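Local coordinates for protein Udp-n-acetylglucosamine pyrophosphorylase (PDB 4BQH) that probably catalyses the transfer of a uridylyl group from UTP to N-acetylglucosamine 1-phosphate, making UDP-N-acetylglucosamine and diphosphate, at residues Thr16-Asp21 / Asp50-Asn55; Leu58-Glu63 / Phe377-Ala382; Pro214-Asn219 / Ile397-Phe402; Gly239-Ala244 / Ala401-Leu406. One frame throughout, in Å; residues are numbered along the deposited sequence.

Interaction 1. Residues Thr16-Asp21 / Asp50-Asn55; sequences TGANQD and DFRHFN. With 9VU ((3S)-3-[2-(1,3-benzodioxol-5-yl)-2-oxidanylidene-ethyl]-4-bromanyl-5-methyl-3-oxidanyl-1H-indol-2-one), chain C.
R52 reaches across from the start of helix 51-64 to the G17 carbonyl: NH1 meets O at 2.6 Å, almost in line with the C=O bond and in the guanidinium plane. A bend in the arginine chain (chi3 67°) turns its end toward that oxygen. N55, nearly one turn on, works with both ends of its amide. Its ND2 donates to A18 O at 2.8 Å, from above the carbonyl plane, and its OD1 accepts from Q20 NE2 at 3.0 Å, which fixes the rotation of the group. Q20 is positioned by I223 N at OE1 and G221 O at NE2. A water joins N55 ND2 to N19 OD1. At the N-cap position, D50 accepts from H53 N at OD1, and its backbone N donates to inhibitor atom OAN at 2.8 Å. A18 CB packs on F51 CB at 3.9 Å. The R52 and N55 bonds fasten the loop between helices 7-15 and 21-29 to helix 51-64, while F51 continues onto L15 of helix 7-15 and P214 of strand 213-214.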
# COMPACT_ATOMS: atom_id res chain seq x y z
N THR A 16 -11.57 -3.31 -32.18
CA THR A 16 -11.61 -2.88 -33.57
C THR A 16 -10.60 -1.76 -33.82
O THR A 16 -10.61 -0.76 -33.11
CB THR A 16 -13.02 -2.44 -33.98
OG1 THR A 16 -13.90 -3.56 -33.87
CG2 THR A 16 -13.03 -1.93 -35.43
N GLY A 17 -9.72 -1.95 -34.80
CA GLY A 17 -8.72 -0.93 -35.16
C GLY A 17 -7.56 -0.85 -34.18
O GLY A 17 -6.78 0.10 -34.21
N ALA A 18 -7.43 -1.87 -33.32
CA ALA A 18 -6.39 -1.90 -32.26
C ALA A 18 -5.07 -2.61 -32.62
O ALA A 18 -4.19 -2.76 -31.77
CB ALA A 18 -6.97 -2.47 -30.97
N ASN A 19 -4.93 -3.02 -33.88
CA ASN A 19 -3.73 -3.74 -34.34
C ASN A 19 -3.51 -5.06 -33.59
O ASN A 19 -2.38 -5.53 -33.44
CB ASN A 19 -2.48 -2.85 -34.28
CG ASN A 19 -2.40 -1.89 -35.45
OD1 ASN A 19 -2.01 -0.74 -35.29
ND2 ASN A 19 -2.77 -2.37 -36.64
N GLN A 20 -4.60 -5.66 -33.12
CA GLN A 20 -4.53 -6.92 -32.39
C GLN A 20 -5.59 -7.86 -32.97
O GLN A 20 -6.39 -8.46 -32.25
CB GLN A 20 -4.72 -6.68 -30.88
CG GLN A 20 -3.57 -5.87 -30.25
CD GLN A 20 -2.24 -6.61 -30.21
OE1 GLN A 20 -2.20 -7.83 -30.30
NE2 GLN A 20 -1.14 -5.87 -30.05
N ASP A 21 -5.59 -7.97 -34.30
CA ASP A 21 -6.71 -8.60 -34.99
C ASP A 21 -6.94 -10.08 -34.67
O ASP A 21 -8.05 -10.59 -34.83
CB ASP A 21 -6.59 -8.39 -36.50
CG ASP A 21 -6.92 -6.98 -36.92
OD1 ASP A 21 -7.43 -6.17 -36.09
OD2 ASP A 21 -6.67 -6.66 -38.10
N ASP A 50 -6.99 0.49 -22.80
CA ASP A 50 -7.02 1.02 -24.16
C ASP A 50 -5.95 0.27 -24.96
O ASP A 50 -4.76 0.50 -24.80
CB ASP A 50 -6.75 2.53 -24.10
CG ASP A 50 -6.78 3.22 -25.46
OD1 ASP A 50 -6.56 2.60 -26.51
OD2 ASP A 50 -6.99 4.44 -25.46
N PHE A 51 -6.40 -0.67 -25.79
CA PHE A 51 -5.46 -1.57 -26.47
C PHE A 51 -4.56 -0.84 -27.46
O PHE A 51 -3.37 -1.14 -27.53
CB PHE A 51 -6.22 -2.76 -27.11
CG PHE A 51 -6.73 -3.74 -26.10
CD1 PHE A 51 -5.89 -4.72 -25.57
CD2 PHE A 51 -8.05 -3.67 -25.63
CE1 PHE A 51 -6.35 -5.61 -24.60
CE2 PHE A 51 -8.52 -4.56 -24.67
CZ PHE A 51 -7.68 -5.53 -24.16
N ARG A 52 -5.09 0.15 -28.19
CA ARG A 52 -4.23 0.94 -29.07
C ARG A 52 -3.14 1.68 -28.29
O ARG A 52 -1.97 1.69 -28.68
CB ARG A 52 -5.03 2.00 -29.83
CG ARG A 52 -5.80 1.45 -31.00
CD ARG A 52 -6.51 2.57 -31.75
NE ARG A 52 -5.57 3.47 -32.41
CZ ARG A 52 -4.99 3.26 -33.59
NH1 ARG A 52 -5.23 2.15 -34.28
NH2 ARG A 52 -4.16 4.17 -34.10
N HIS A 53 -3.54 2.30 -27.18
CA HIS A 53 -2.59 2.98 -26.31
C HIS A 53 -1.51 2.02 -25.86
O HIS A 53 -0.33 2.37 -25.84
CB HIS A 53 -3.32 3.59 -25.11
CG HIS A 53 -2.39 4.11 -24.06
ND1 HIS A 53 -1.51 5.10 -24.30
CD2 HIS A 53 -2.19 3.70 -22.74
CE1 HIS A 53 -0.78 5.33 -23.18
NE2 HIS A 53 -1.22 4.49 -22.22
N PHE A 54 -1.88 0.80 -25.51
CA PHE A 54 -0.85 -0.15 -25.06
C PHE A 54 0.16 -0.62 -26.12
O PHE A 54 1.28 -1.00 -25.77
CB PHE A 54 -1.46 -1.30 -24.28
CG PHE A 54 -1.53 -1.02 -22.79
CD1 PHE A 54 -0.38 -1.17 -22.00
CD2 PHE A 54 -2.70 -0.53 -22.21
CE1 PHE A 54 -0.41 -0.88 -20.63
CE2 PHE A 54 -2.74 -0.24 -20.83
CZ PHE A 54 -1.59 -0.40 -20.06
N ASN A 55 -0.22 -0.58 -27.40
CA ASN A 55 0.79 -0.75 -28.45
C ASN A 55 1.88 0.32 -28.37
O ASN A 55 3.07 0.03 -28.50
CB ASN A 55 0.15 -0.74 -29.84
CG ASN A 55 -0.88 -1.84 -30.03
OD1 ASN A 55 -0.75 -2.96 -29.49
ND2 ASN A 55 -1.91 -1.53 -30.81
OAN 9VU C . -5.27 1.82 -20.99
CAH 9VU C . -5.70 2.59 -20.11
NAG 9VU C . -6.99 2.87 -19.93
CAC 9VU C . -7.11 3.76 -18.91
CAB 9VU C . -8.22 4.32 -18.41
CAA 9VU C . -8.19 5.26 -17.37
CAF 9VU C . -6.94 5.62 -16.85
CAJ 9VU C . -6.86 6.57 -15.78
CAE 9VU C . -5.80 4.99 -17.40
BRA 9VU C . -4.13 5.45 -16.62
CAD 9VU C . -5.88 4.08 -18.41
CAI 9VU C . -4.92 3.33 -19.18
OAL 9VU C . -4.12 4.22 -19.95
CAM 9VU C . -3.90 2.50 -18.35
CAO 9VU C . -4.53 1.33 -17.58
OAP 9VU C . -5.71 1.04 -17.82
CAQ 9VU C . -3.70 0.59 -16.68
CAV 9VU C . -2.47 1.07 -16.23
CAU 9VU C . -1.70 0.36 -15.38
OAY 9VU C . -0.49 0.68 -14.84
CAX 9VU C . 0.03 -0.59 -14.37
OAW 9VU C . -1.15 -1.34 -14.06
CAT 9VU C . -2.10 -0.83 -14.91
CAS 9VU C . -3.28 -1.34 -15.29
CAR 9VU C . -4.11 -0.65 -16.17
O HOH W 1 -1.56 0.93 -32.49

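Interaction 2. Residues Leu58-Glu63 / Phe377-Ala382; sequences LRESLE and FTQYHA. With 9VU ((3S)-3-[2-(1,3-benzodioxol-5-yl)-2-oxidanylidene-ethyl]-4-bromanyl-5-methyl-3-oxidanyl-1H-indol-2-one), chain C.
The E60 carboxylate and Q379 amide are turned 55° against each other, and a long, weak hydrogen bond of 3.4 Å runs from Q379 NE2 to E60 OE2. A water bridges the same two atoms, weakly at NE2. With CG anti to the backbone N (chi1 168°) and a bend at chi2, E60 also offers OE1 to T378, whose OG1 donates at 2.7 Å from above the carboxylate plane. One face of the F377 ring carries the backbone N of Q379, near the rim. The Y380 ring, its OH 3.3 Å from inhibitor CAV, meets F54 with planes about 75° apart. S61 OG, bonded to V57 O, takes a weak bond from Y380 N at 3.1 Å, and S61 CB packs on A382 CB at 4.0 Å. Water ties S61 O to Y380 O and A382 N. Helix 51-64 thus joins the loop into strand 381-387 and its first residues. R408, bonded to Q379 OE1, would probably polarise the amide and favour donation from NE2, though the bond to E60 stays weak.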
# COMPACT_ATOMS: atom_id res chain seq x y z
N LEU A 58 4.04 -0.42 -25.33
CA LEU A 58 5.02 -1.49 -25.58
C LEU A 58 6.20 -0.94 -26.36
O LEU A 58 7.36 -1.17 -26.01
CB LEU A 58 4.40 -2.64 -26.37
CG LEU A 58 5.38 -3.77 -26.75
CD1 LEU A 58 5.85 -4.51 -25.50
CD2 LEU A 58 4.69 -4.72 -27.72
N ARG A 59 5.89 -0.17 -27.41
CA ARG A 59 6.94 0.32 -28.28
C ARG A 59 7.94 1.20 -27.53
O ARG A 59 9.17 0.99 -27.64
CB ARG A 59 6.32 1.10 -29.43
CG ARG A 59 7.30 1.47 -30.52
CD ARG A 59 6.59 2.33 -31.53
NE ARG A 59 7.47 2.75 -32.61
CZ ARG A 59 7.03 3.39 -33.68
NH1 ARG A 59 5.74 3.66 -33.78
NH2 ARG A 59 7.87 3.74 -34.64
N GLU A 60 7.43 2.15 -26.76
CA GLU A 60 8.26 3.09 -26.02
C GLU A 60 9.00 2.40 -24.89
O GLU A 60 10.21 2.62 -24.69
CB GLU A 60 7.44 4.26 -25.47
CG GLU A 60 8.23 5.09 -24.46
CD GLU A 60 8.21 6.59 -24.71
OE1 GLU A 60 7.26 7.09 -25.34
OE2 GLU A 60 9.14 7.28 -24.25
N SER A 61 8.28 1.55 -24.15
CA SER A 61 8.89 0.84 -23.02
C SER A 61 10.05 -0.05 -23.47
O SER A 61 11.04 -0.17 -22.77
CB SER A 61 7.86 0.05 -22.22
OG SER A 61 6.81 0.90 -21.80
N LEU A 62 9.92 -0.67 -24.64
CA LEU A 62 11.03 -1.45 -25.20
C LEU A 62 12.23 -0.56 -25.52
O LEU A 62 13.36 -0.95 -25.20
CB LEU A 62 10.61 -2.25 -26.44
CG LEU A 62 9.77 -3.52 -26.17
CD1 LEU A 62 9.20 -4.08 -27.46
CD2 LEU A 62 10.53 -4.58 -25.38
N GLU A 63 11.99 0.59 -26.14
CA GLU A 63 13.08 1.56 -26.45
C GLU A 63 13.87 2.02 -25.22
O GLU A 63 15.11 2.04 -25.24
CB GLU A 63 12.53 2.79 -27.16
CG GLU A 63 12.10 2.54 -28.58
CD GLU A 63 13.23 2.02 -29.43
OE1 GLU A 63 14.23 2.77 -29.61
OE2 GLU A 63 13.12 0.87 -29.90
N PHE A 377 0.53 8.35 -20.93
CA PHE A 377 1.88 8.09 -20.45
C PHE A 377 2.33 6.74 -21.01
O PHE A 377 1.56 5.77 -20.98
CB PHE A 377 1.82 8.02 -18.91
CG PHE A 377 3.10 7.62 -18.25
CD1 PHE A 377 4.08 8.56 -17.96
CD2 PHE A 377 3.29 6.30 -17.84
CE1 PHE A 377 5.26 8.19 -17.31
CE2 PHE A 377 4.47 5.91 -17.21
CZ PHE A 377 5.45 6.85 -16.94
N THR A 378 3.57 6.68 -21.50
CA THR A 378 4.01 5.48 -22.20
C THR A 378 5.30 4.89 -21.68
O THR A 378 5.75 3.88 -22.22
CB THR A 378 4.20 5.73 -23.71
OG1 THR A 378 5.03 6.88 -23.86
CG2 THR A 378 2.87 5.98 -24.40
N GLN A 379 5.86 5.47 -20.62
CA GLN A 379 7.15 5.02 -20.05
C GLN A 379 7.00 3.95 -18.98
O GLN A 379 7.36 4.14 -17.81
CB GLN A 379 7.95 6.24 -19.56
CG GLN A 379 8.23 7.20 -20.72
CD GLN A 379 9.23 8.29 -20.38
OE1 GLN A 379 9.60 8.49 -19.22
NE2 GLN A 379 9.67 9.01 -21.41
N TYR A 380 6.49 2.80 -19.40
CA TYR A 380 6.35 1.68 -18.46
C TYR A 380 7.66 0.92 -18.36
O TYR A 380 8.61 1.18 -19.13
CB TYR A 380 5.23 0.73 -18.92
CG TYR A 380 3.80 1.19 -18.69
CD1 TYR A 380 3.35 2.44 -19.14
CD2 TYR A 380 2.88 0.35 -18.07
CE1 TYR A 380 2.03 2.84 -18.97
CE2 TYR A 380 1.56 0.75 -17.88
CZ TYR A 380 1.14 1.99 -18.33
OH TYR A 380 -0.16 2.39 -18.17
N HIS A 381 7.71 -0.02 -17.43
CA HIS A 381 8.88 -0.87 -17.21
C HIS A 381 8.65 -2.19 -17.89
O HIS A 381 7.74 -2.95 -17.52
CB HIS A 381 9.07 -1.07 -15.71
CG HIS A 381 9.36 0.19 -14.96
ND1 HIS A 381 8.40 1.07 -14.59
CD2 HIS A 381 10.56 0.70 -14.48
CE1 HIS A 381 8.95 2.10 -13.93
NE2 HIS A 381 10.28 1.88 -13.85
N ALA A 382 9.46 -2.48 -18.91
CA ALA A 382 9.30 -3.70 -19.71
C ALA A 382 10.29 -4.75 -19.21
O ALA A 382 11.45 -4.44 -18.88
CB ALA A 382 9.57 -3.41 -21.18
OAN 9VU C . -5.27 1.82 -20.99
CAH 9VU C . -5.70 2.59 -20.11
NAG 9VU C . -6.99 2.87 -19.93
CAC 9VU C . -7.11 3.76 -18.91
CAB 9VU C . -8.22 4.32 -18.41
CAA 9VU C . -8.19 5.26 -17.37
CAF 9VU C . -6.94 5.62 -16.85
CAJ 9VU C . -6.86 6.57 -15.78
CAE 9VU C . -5.80 4.99 -17.40
BRA 9VU C . -4.13 5.45 -16.62
CAD 9VU C . -5.88 4.08 -18.41
CAI 9VU C . -4.92 3.33 -19.18
OAL 9VU C . -4.12 4.22 -19.95
CAM 9VU C . -3.90 2.50 -18.35
CAO 9VU C . -4.53 1.33 -17.58
OAP 9VU C . -5.71 1.04 -17.82
CAQ 9VU C . -3.70 0.59 -16.68
CAV 9VU C . -2.47 1.07 -16.23
CAU 9VU C . -1.70 0.36 -15.38
OAY 9VU C . -0.49 0.68 -14.84
CAX 9VU C . 0.03 -0.59 -14.37
OAW 9VU C . -1.15 -1.34 -14.06
CAT 9VU C . -2.10 -0.83 -14.91
CAS 9VU C . -3.28 -1.34 -15.29
CAR 9VU C . -4.11 -0.65 -16.17
O HOH W 2 7.42 9.37 -23.04
O HOH W 3 10.98 -0.24 -19.90

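Interaction 3. Residues Pro214-Asn219 / Ile397-Phe402; sequences PCYDEN and IKLEAF. With 9VU ((3S)-3-[2-(1,3-benzodioxol-5-yl)-2-oxidanylidene-ethyl]-4-bromanyl-5-methyl-3-oxidanyl-1H-indol-2-one), chain C.
Y216 and I397 exchange two backbone hydrogen bonds: Y216 N gives to I397 O at 3.0 Å, on a lone pair, and I397 N gives to Y216 O at 2.7 Å. The same I397 oxygen receives a C-H contact from C215 CA, 3.3 Å away, and lies near the plane of the Y216 ring at its edge. The tyrosine crosses L399 at about a right angle, with Y216 CE1 3.9 Å from L399 CD1. The extended E218 chain (CG anti to N, chi1 -175°) crosses the I397 side chain at a slant, E218 OE1 3.6 Å from I397 CD1. This single antiparallel bridge pairs residue 216 with strand 394-400, which forms a two-stranded antiparallel hairpin with strand 381-387. Beyond the bridge a water lies between P214 O and L399 N, accepting from the latter at 2.9 Å. Further out, C215 is held by its disulfide to C232, E218 OE2 by a salt bridge to R384 of the hairpin, and the Y216 side chain by F54 and L58 of helix 51-64.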
# COMPACT_ATOMS: atom_id res chain seq x y z
N PRO A 214 -1.88 -6.63 -20.62
CA PRO A 214 -1.51 -7.76 -21.54
C PRO A 214 -0.00 -8.00 -21.63
O PRO A 214 0.79 -7.07 -21.36
CB PRO A 214 -2.00 -7.28 -22.91
CG PRO A 214 -3.03 -6.22 -22.61
CD PRO A 214 -2.56 -5.54 -21.35
N CYS A 215 0.39 -9.23 -21.98
CA CYS A 215 1.78 -9.54 -22.30
C CYS A 215 1.94 -9.70 -23.81
O CYS A 215 1.02 -10.16 -24.50
CB CYS A 215 2.22 -10.84 -21.67
SG CYS A 215 1.41 -11.20 -20.11
N TYR A 216 3.13 -9.34 -24.31
CA TYR A 216 3.36 -9.16 -25.74
C TYR A 216 4.52 -9.97 -26.31
O TYR A 216 5.54 -10.13 -25.64
CB TYR A 216 3.62 -7.67 -26.01
CG TYR A 216 2.42 -6.80 -25.73
CD1 TYR A 216 2.15 -6.33 -24.44
CD2 TYR A 216 1.54 -6.46 -26.76
CE1 TYR A 216 1.04 -5.53 -24.20
CE2 TYR A 216 0.44 -5.67 -26.54
CZ TYR A 216 0.19 -5.22 -25.25
OH TYR A 216 -0.90 -4.47 -25.03
N ASP A 217 4.37 -10.44 -27.54
CA ASP A 217 5.51 -10.92 -28.31
C ASP A 217 6.40 -9.73 -28.68
O ASP A 217 5.91 -8.75 -29.21
CB ASP A 217 5.04 -11.63 -29.58
CG ASP A 217 6.20 -12.17 -30.40
OD1 ASP A 217 6.87 -13.10 -29.93
OD2 ASP A 217 6.43 -11.66 -31.51
N GLU A 218 7.70 -9.84 -28.41
CA GLU A 218 8.64 -8.72 -28.58
C GLU A 218 8.82 -8.37 -30.05
O GLU A 218 8.82 -7.19 -30.42
CB GLU A 218 9.98 -9.06 -27.93
CG GLU A 218 11.00 -7.91 -27.95
CD GLU A 218 12.26 -8.19 -27.13
OE1 GLU A 218 12.37 -9.23 -26.46
OE2 GLU A 218 13.18 -7.34 -27.18
N ASN A 219 8.97 -9.38 -30.89
CA ASN A 219 9.22 -9.16 -32.32
C ASN A 219 8.05 -8.62 -33.12
O ASN A 219 8.25 -7.77 -33.98
CB ASN A 219 9.81 -10.42 -32.96
CG ASN A 219 11.14 -10.79 -32.35
OD1 ASN A 219 11.83 -9.95 -31.75
ND2 ASN A 219 11.51 -12.06 -32.47
N ILE A 397 6.90 -10.09 -23.36
CA ILE A 397 7.22 -8.84 -22.65
C ILE A 397 6.08 -8.55 -21.67
O ILE A 397 4.92 -8.52 -22.08
CB ILE A 397 7.39 -7.65 -23.61
CG1 ILE A 397 8.50 -7.93 -24.65
CG2 ILE A 397 7.67 -6.36 -22.82
CD1 ILE A 397 9.88 -8.15 -24.04
N LYS A 398 6.42 -8.34 -20.41
CA LYS A 398 5.45 -7.88 -19.39
C LYS A 398 5.72 -6.41 -19.09
O LYS A 398 6.86 -5.96 -19.16
CB LYS A 398 5.54 -8.75 -18.13
CG LYS A 398 5.14 -10.19 -18.39
CD LYS A 398 4.87 -10.93 -17.07
CE LYS A 398 4.38 -12.36 -17.30
NZ LYS A 398 4.27 -13.10 -16.00
N LEU A 399 4.66 -5.66 -18.84
CA LEU A 399 4.79 -4.21 -18.68
C LEU A 399 4.27 -3.83 -17.32
O LEU A 399 3.20 -4.27 -16.94
CB LEU A 399 3.97 -3.49 -19.75
CG LEU A 399 4.47 -3.72 -21.18
CD1 LEU A 399 3.40 -3.23 -22.15
CD2 LEU A 399 5.78 -2.97 -21.42
N GLU A 400 5.00 -2.98 -16.60
CA GLU A 400 4.53 -2.56 -15.27
C GLU A 400 4.65 -1.06 -15.11
O GLU A 400 5.51 -0.43 -15.71
CB GLU A 400 5.34 -3.28 -14.16
CG GLU A 400 5.06 -4.78 -14.09
CD GLU A 400 5.89 -5.52 -13.03
OE1 GLU A 400 6.90 -4.98 -12.53
OE2 GLU A 400 5.55 -6.68 -12.70
N ALA A 401 3.77 -0.48 -14.30
CA ALA A 401 3.98 0.90 -13.87
C ALA A 401 3.68 1.02 -12.39
O ALA A 401 2.89 0.26 -11.84
CB ALA A 401 3.13 1.88 -14.68
N PHE A 402 4.35 1.98 -11.74
CA PHE A 402 4.26 2.15 -10.28
C PHE A 402 3.84 3.56 -9.94
O PHE A 402 3.98 4.47 -10.77
CB PHE A 402 5.63 1.84 -9.66
CG PHE A 402 6.12 0.50 -10.05
CD1 PHE A 402 5.55 -0.64 -9.48
CD2 PHE A 402 7.03 0.36 -11.08
CE1 PHE A 402 5.94 -1.90 -9.91
CE2 PHE A 402 7.45 -0.91 -11.50
CZ PHE A 402 6.89 -2.04 -10.91
OAN 9VU C . -5.27 1.82 -20.99
CAH 9VU C . -5.70 2.59 -20.11
NAG 9VU C . -6.99 2.87 -19.93
CAC 9VU C . -7.11 3.76 -18.91
CAB 9VU C . -8.22 4.32 -18.41
CAA 9VU C . -8.19 5.26 -17.37
CAF 9VU C . -6.94 5.62 -16.85
CAJ 9VU C . -6.86 6.57 -15.78
CAE 9VU C . -5.80 4.99 -17.40
BRA 9VU C . -4.13 5.45 -16.62
CAD 9VU C . -5.88 4.08 -18.41
CAI 9VU C . -4.92 3.33 -19.18
OAL 9VU C . -4.12 4.22 -19.95
CAM 9VU C . -3.90 2.50 -18.35
CAO 9VU C . -4.53 1.33 -17.58
OAP 9VU C . -5.71 1.04 -17.82
CAQ 9VU C . -3.70 0.59 -16.68
CAV 9VU C . -2.47 1.07 -16.23
CAU 9VU C . -1.70 0.36 -15.38
OAY 9VU C . -0.49 0.68 -14.84
CAX 9VU C . 0.03 -0.59 -14.37
OAW 9VU C . -1.15 -1.34 -14.06
CAT 9VU C . -2.10 -0.83 -14.91
CAS 9VU C . -3.28 -1.34 -15.29
CAR 9VU C . -4.11 -0.65 -16.17
O HOH W 4 2.29 -7.36 -18.92

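Interaction 4. Residues Gly239-Ala244 / Ala401-Leu406; sequences GAVFAA and AFLFDL. With 9VU ((3S)-3-[2-(1,3-benzodioxol-5-yl)-2-oxidanylidene-ethyl]-4-bromanyl-5-methyl-3-oxidanyl-1H-indol-2-one), chain C.
G239 sits against the turn that follows strand 394-400, its CA 3.8 Å from that of F402, a closeness eased by the lack of a side chain. It leads into helix 241-246, which packs on the central mixed sheet of this GT-A-like nucleotidyltransferase: V241 rests on L117 and L119 of strand 114-119 and on M179 of strand 175-180.

The polar part is small. G239 N donates to A401 O at 2.8 Å, from above the carbonyl plane and at a bent N-H...O angle of 140°. Within the partner segment, F402 N is taken by D405 OD2 on the anti side of the carboxylate, and D405 N returns a bond to F402 O, which closes the turn. N238 OD1 holds L403 N.

Inhibitor contacts fall on the same elements. A240 CB lies 3.3 Å from OAW of the benzodioxole, A243 CB touches the ketone oxygen OAP, and A401 CB faces OAY, so small side chains line this part of the pocket.

The rest is apolar. F242 and L406 run alongside each other, head to tail, F242 CE2 meeting L406 CG at 3.7 Å, and the phenylalanine continues onto M367, A370 and M374 of helix 364-374. L403 pushes CD2 toward F242 CZ, 3.5 Å away. That same methyl is tight against V241 CG2 at 3.3 Å; with CG1 anti to the carbonyl carbon (chi1 -66°), CG2 in turn stands over the centre of the F242 ring.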
# COMPACT_ATOMS: atom_id res chain seq x y z
N GLY A 239 0.94 1.14 -10.00
CA GLY A 239 0.49 2.22 -10.87
C GLY A 239 -0.93 1.96 -11.37
O GLY A 239 -1.61 2.89 -11.79
N ALA A 240 -1.40 0.71 -11.25
CA ALA A 240 -2.81 0.39 -11.58
C ALA A 240 -3.87 1.19 -10.80
O ALA A 240 -5.05 1.21 -11.20
CB ALA A 240 -3.09 -1.12 -11.43
N VAL A 241 -3.46 1.80 -9.68
CA VAL A 241 -4.40 2.54 -8.82
C VAL A 241 -5.14 3.61 -9.60
O VAL A 241 -6.33 3.82 -9.38
CB VAL A 241 -3.78 3.18 -7.54
CG1 VAL A 241 -3.28 2.11 -6.58
CG2 VAL A 241 -2.67 4.18 -7.84
N PHE A 242 -4.43 4.29 -10.51
CA PHE A 242 -5.04 5.46 -11.15
C PHE A 242 -6.21 5.10 -12.05
O PHE A 242 -7.30 5.69 -11.95
CB PHE A 242 -3.99 6.30 -11.88
CG PHE A 242 -2.89 6.76 -10.98
CD1 PHE A 242 -3.15 7.74 -10.00
CD2 PHE A 242 -1.62 6.23 -11.09
CE1 PHE A 242 -2.14 8.16 -9.15
CE2 PHE A 242 -0.61 6.66 -10.25
CZ PHE A 242 -0.87 7.62 -9.28
N ALA A 243 -6.00 4.10 -12.91
CA ALA A 243 -7.05 3.56 -13.77
C ALA A 243 -8.18 2.95 -12.95
O ALA A 243 -9.37 3.14 -13.27
CB ALA A 243 -6.45 2.52 -14.72
N ALA A 244 -7.82 2.25 -11.88
CA ALA A 244 -8.82 1.61 -11.05
C ALA A 244 -9.75 2.63 -10.37
O ALA A 244 -10.95 2.42 -10.35
CB ALA A 244 -8.17 0.66 -10.04
N ALA A 401 3.77 -0.48 -14.30
CA ALA A 401 3.98 0.90 -13.87
C ALA A 401 3.68 1.02 -12.39
O ALA A 401 2.89 0.26 -11.84
CB ALA A 401 3.13 1.88 -14.68
N PHE A 402 4.35 1.98 -11.74
CA PHE A 402 4.26 2.15 -10.28
C PHE A 402 3.84 3.56 -9.94
O PHE A 402 3.98 4.47 -10.77
CB PHE A 402 5.63 1.84 -9.66
CG PHE A 402 6.12 0.50 -10.05
CD1 PHE A 402 5.55 -0.64 -9.48
CD2 PHE A 402 7.03 0.36 -11.08
CE1 PHE A 402 5.94 -1.90 -9.91
CE2 PHE A 402 7.45 -0.91 -11.50
CZ PHE A 402 6.89 -2.04 -10.91
N LEU A 403 3.31 3.75 -8.73
CA LEU A 403 2.93 5.06 -8.28
C LEU A 403 4.06 6.05 -8.54
O LEU A 403 3.82 7.13 -9.08
CB LEU A 403 2.54 5.02 -6.79
CG LEU A 403 1.15 4.38 -6.65
CD1 LEU A 403 1.04 3.54 -5.40
CD2 LEU A 403 0.15 5.49 -6.64
N PHE A 404 5.30 5.65 -8.23
CA PHE A 404 6.44 6.58 -8.37
C PHE A 404 6.70 7.05 -9.80
O PHE A 404 7.35 8.06 -9.99
CB PHE A 404 7.75 6.07 -7.72
CG PHE A 404 8.34 4.83 -8.36
CD1 PHE A 404 8.96 4.89 -9.62
CD2 PHE A 404 8.32 3.60 -7.68
CE1 PHE A 404 9.50 3.75 -10.21
CE2 PHE A 404 8.89 2.46 -8.26
CZ PHE A 404 9.48 2.54 -9.52
N ASP A 405 6.19 6.33 -10.79
CA ASP A 405 6.39 6.78 -12.18
C ASP A 405 5.62 8.07 -12.44
O ASP A 405 5.93 8.80 -13.39
CB ASP A 405 5.90 5.69 -13.15
CG ASP A 405 6.86 4.50 -13.23
OD1 ASP A 405 8.09 4.71 -13.41
OD2 ASP A 405 6.37 3.36 -13.17
N LEU A 406 4.60 8.34 -11.62
CA LEU A 406 3.80 9.54 -11.81
C LEU A 406 4.23 10.72 -10.94
O LEU A 406 3.66 11.82 -11.06
CB LEU A 406 2.31 9.23 -11.57
CG LEU A 406 1.59 8.41 -12.67
CD1 LEU A 406 1.57 9.07 -14.03
CD2 LEU A 406 2.24 7.04 -12.77
OAN 9VU C . -5.27 1.82 -20.99
CAH 9VU C . -5.70 2.59 -20.11
NAG 9VU C . -6.99 2.87 -19.93
CAC 9VU C . -7.11 3.76 -18.91
CAB 9VU C . -8.22 4.32 -18.41
CAA 9VU C . -8.19 5.26 -17.37
CAF 9VU C . -6.94 5.62 -16.85
CAJ 9VU C . -6.86 6.57 -15.78
CAE 9VU C . -5.80 4.99 -17.40
BRA 9VU C . -4.13 5.45 -16.62
CAD 9VU C . -5.88 4.08 -18.41
CAI 9VU C . -4.92 3.33 -19.18
OAL 9VU C . -4.12 4.22 -19.95
CAM 9VU C . -3.90 2.50 -18.35
CAO 9VU C . -4.53 1.33 -17.58
OAP 9VU C . -5.71 1.04 -17.82
CAQ 9VU C . -3.70 0.59 -16.68
CAV 9VU C . -2.47 1.07 -16.23
CAU 9VU C . -1.70 0.36 -15.38
OAY 9VU C . -0.49 0.68 -14.84
CAX 9VU C . 0.03 -0.59 -14.37
OAW 9VU C . -1.15 -1.34 -14.06
CAT 9VU C . -2.10 -0.83 -14.91
CAS 9VU C . -3.28 -1.34 -15.29
CAR 9VU C . -4.11 -0.65 -16.17

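In the fold
All four contacts border the inhibitor but differ in depth. Interactions 1 and 2 are partly buried and share helix 51-64, and there charged and amide side chains do the work with help from waters. Interaction 3 is buried and rests mainly on backbone pairing; it meets interaction 2 through the hairpin of strands 381-387 and 394-400, where H381 and E400 are joined by a backbone hydrogen bond. Interaction 4, nearest the middle of the chain, is mostly hydrocarbon and shares A401 and F402 with interaction 3. Y216 ties interaction 3 to both contacts of the helix, whereas interactions 1 and 4 do not touch and approach the inhibitor with different residues.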